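Local coordinates for protein thiazoline oxidase/subtilisin-like protease (Prochloron didemni, PDB 4H6X) that probably cleaves and macrocyclises patellamide precursor peptides, as a subtilisin-like maturation protease of a transamidating family, at residues E66-E71 with K101-L106. Residues are numbered along the deposited sequence; the frame is centred on the assembly and turned at random.
Sequences EPITPE and KDRIVL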
# COMPACT_ATOMS: atom_id res chain seq x y z
N GLU A 66 19.84 -11.52 -9.93
CA GLU A 66 19.52 -12.94 -9.98
C GLU A 66 18.23 -13.22 -9.20
O GLU A 66 18.05 -12.71 -8.09
CB GLU A 66 20.68 -13.78 -9.43
CG GLU A 66 21.76 -14.09 -10.46
CD GLU A 66 21.22 -14.87 -11.64
OE1 GLU A 66 20.93 -16.08 -11.48
OE2 GLU A 66 21.09 -14.28 -12.74
N PRO A 67 17.33 -14.03 -9.79
CA PRO A 67 16.14 -14.45 -9.07
C PRO A 67 16.52 -15.12 -7.75
O PRO A 67 17.57 -15.74 -7.66
CB PRO A 67 15.47 -15.45 -10.03
CG PRO A 67 16.55 -15.85 -10.99
CD PRO A 67 17.39 -14.62 -11.14
N ILE A 68 15.69 -14.92 -6.73
CA ILE A 68 15.90 -15.50 -5.41
C ILE A 68 15.22 -16.86 -5.41
O ILE A 68 14.08 -16.98 -5.86
CB ILE A 68 15.28 -14.61 -4.30
CG1 ILE A 68 15.75 -13.15 -4.43
CG2 ILE A 68 15.53 -15.19 -2.91
CD1 ILE A 68 17.01 -12.81 -3.66
N THR A 69 15.90 -17.89 -4.89
CA THR A 69 15.34 -19.25 -4.87
C THR A 69 14.17 -19.36 -3.88
O THR A 69 14.10 -18.60 -2.90
CB THR A 69 16.38 -20.33 -4.51
OG1 THR A 69 16.88 -20.12 -3.19
CG2 THR A 69 17.55 -20.33 -5.49
N PRO A 70 13.23 -20.29 -4.15
CA PRO A 70 12.19 -20.58 -3.16
C PRO A 70 12.80 -20.97 -1.81
O PRO A 70 12.27 -20.61 -0.76
CB PRO A 70 11.42 -21.75 -3.78
CG PRO A 70 11.64 -21.60 -5.25
CD PRO A 70 13.03 -21.05 -5.40
N GLU A 71 13.92 -21.69 -1.84
CA GLU A 71 14.59 -22.14 -0.62
C GLU A 71 15.02 -20.95 0.24
O GLU A 71 14.88 -20.98 1.47
CB GLU A 71 15.78 -23.05 -0.93
CG GLU A 71 15.43 -24.38 -1.62
CD GLU A 71 14.82 -24.21 -3.00
OE1 GLU A 71 15.40 -23.52 -3.86
OE2 GLU A 71 13.74 -24.79 -3.23
N LYS A 101 19.13 -11.83 2.12
CA LYS A 101 18.19 -11.37 3.16
C LYS A 101 17.62 -9.96 2.92
O LYS A 101 16.45 -9.72 3.19
CB LYS A 101 18.84 -11.43 4.54
CG LYS A 101 20.00 -10.45 4.75
CD LYS A 101 20.54 -10.55 6.17
CE LYS A 101 21.69 -9.58 6.40
NZ LYS A 101 22.10 -9.52 7.83
N ASP A 102 18.47 -9.04 2.44
CA ASP A 102 18.06 -7.64 2.26
C ASP A 102 17.03 -7.54 1.13
O ASP A 102 15.98 -6.91 1.30
CB ASP A 102 19.26 -6.74 1.94
CG ASP A 102 20.23 -6.63 3.10
OD1 ASP A 102 19.78 -6.43 4.25
OD2 ASP A 102 21.45 -6.73 2.85
N ARG A 103 17.33 -8.18 0.00
CA ARG A 103 16.39 -8.23 -1.13
C ARG A 103 15.12 -8.97 -0.75
O ARG A 103 14.04 -8.62 -1.22
CB ARG A 103 17.01 -8.92 -2.35
CG ARG A 103 18.18 -8.17 -2.98
CD ARG A 103 18.79 -9.00 -4.10
NE ARG A 103 17.81 -9.31 -5.13
CZ ARG A 103 17.84 -10.37 -5.94
NH1 ARG A 103 18.81 -11.26 -5.84
NH2 ARG A 103 16.89 -10.54 -6.85
N ILE A 104 15.24 -10.02 0.07
CA ILE A 104 14.06 -10.78 0.48
C ILE A 104 13.11 -9.90 1.31
O ILE A 104 11.91 -9.94 1.08
CB ILE A 104 14.43 -12.08 1.23
CG1 ILE A 104 14.98 -13.12 0.23
CG2 ILE A 104 13.21 -12.68 1.94
CD1 ILE A 104 15.70 -14.28 0.88
N VAL A 105 13.65 -9.14 2.26
CA VAL A 105 12.84 -8.21 3.05
C VAL A 105 12.00 -7.34 2.10
O VAL A 105 10.79 -7.23 2.29
CB VAL A 105 13.68 -7.32 4.00
CG1 VAL A 105 12.83 -6.22 4.64
CG2 VAL A 105 14.33 -8.15 5.09
N LEU A 106 12.64 -6.76 1.09
CA LEU A 106 11.96 -5.88 0.13
C LEU A 106 10.95 -6.61 -0.74
O LEU A 106 9.84 -6.10 -0.97
CB LEU A 106 12.98 -5.17 -0.78
CG LEU A 106 12.53 -3.79 -1.30
CD1 LEU A 106 12.50 -2.78 -0.16
CD2 LEU A 106 13.44 -3.31 -2.42
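The extended strip 66-69, leading into helix 70-82, runs past the first turns of helix 101-118 in this subtilisin-like fold and comes nearest where the CA atoms of Ile68 and Ile104 stand 7.8 Å apart. Thr69 is the N-cap of helix 70-82, its OG1 accepting from the N of Asp72, while Lys101 O takes the N of Val105 in the other helix. Across the gap Arg103, long enough to span it, grips a single backbone oxygen end-on: NH1 and NH2 both donate to Glu66 O, each at 2.8 Å. The oxygen lies near the guanidinium plane; because it is shared by two nitrogens, neither bond is straight, with N-H...O angles of about 141°. NH1 comes in the carbonyl plane of Glu66, whereas NH2 lies above it. A bend at chi3, 59°, turns the planar end toward Glu66 O. A salt bridge from NH2 to Asp140 gives that charge a second partner and probably helps fix the group's rotation. A methionine in its place would probably leave Glu66 O without both donors and Asp140 without its cationic mate. Ile68, branched and apolar, serves two neighbours: CG2 meets Ile104 CG1 at 3.8 Å, and Tyr73 of helix 70-82 touches both isoleucines, while the CG1-CD1 branch of Ile68 reaches over one guanidinium face, toward its rim, where CD1 rests 3.2 Å from Arg103 NH1.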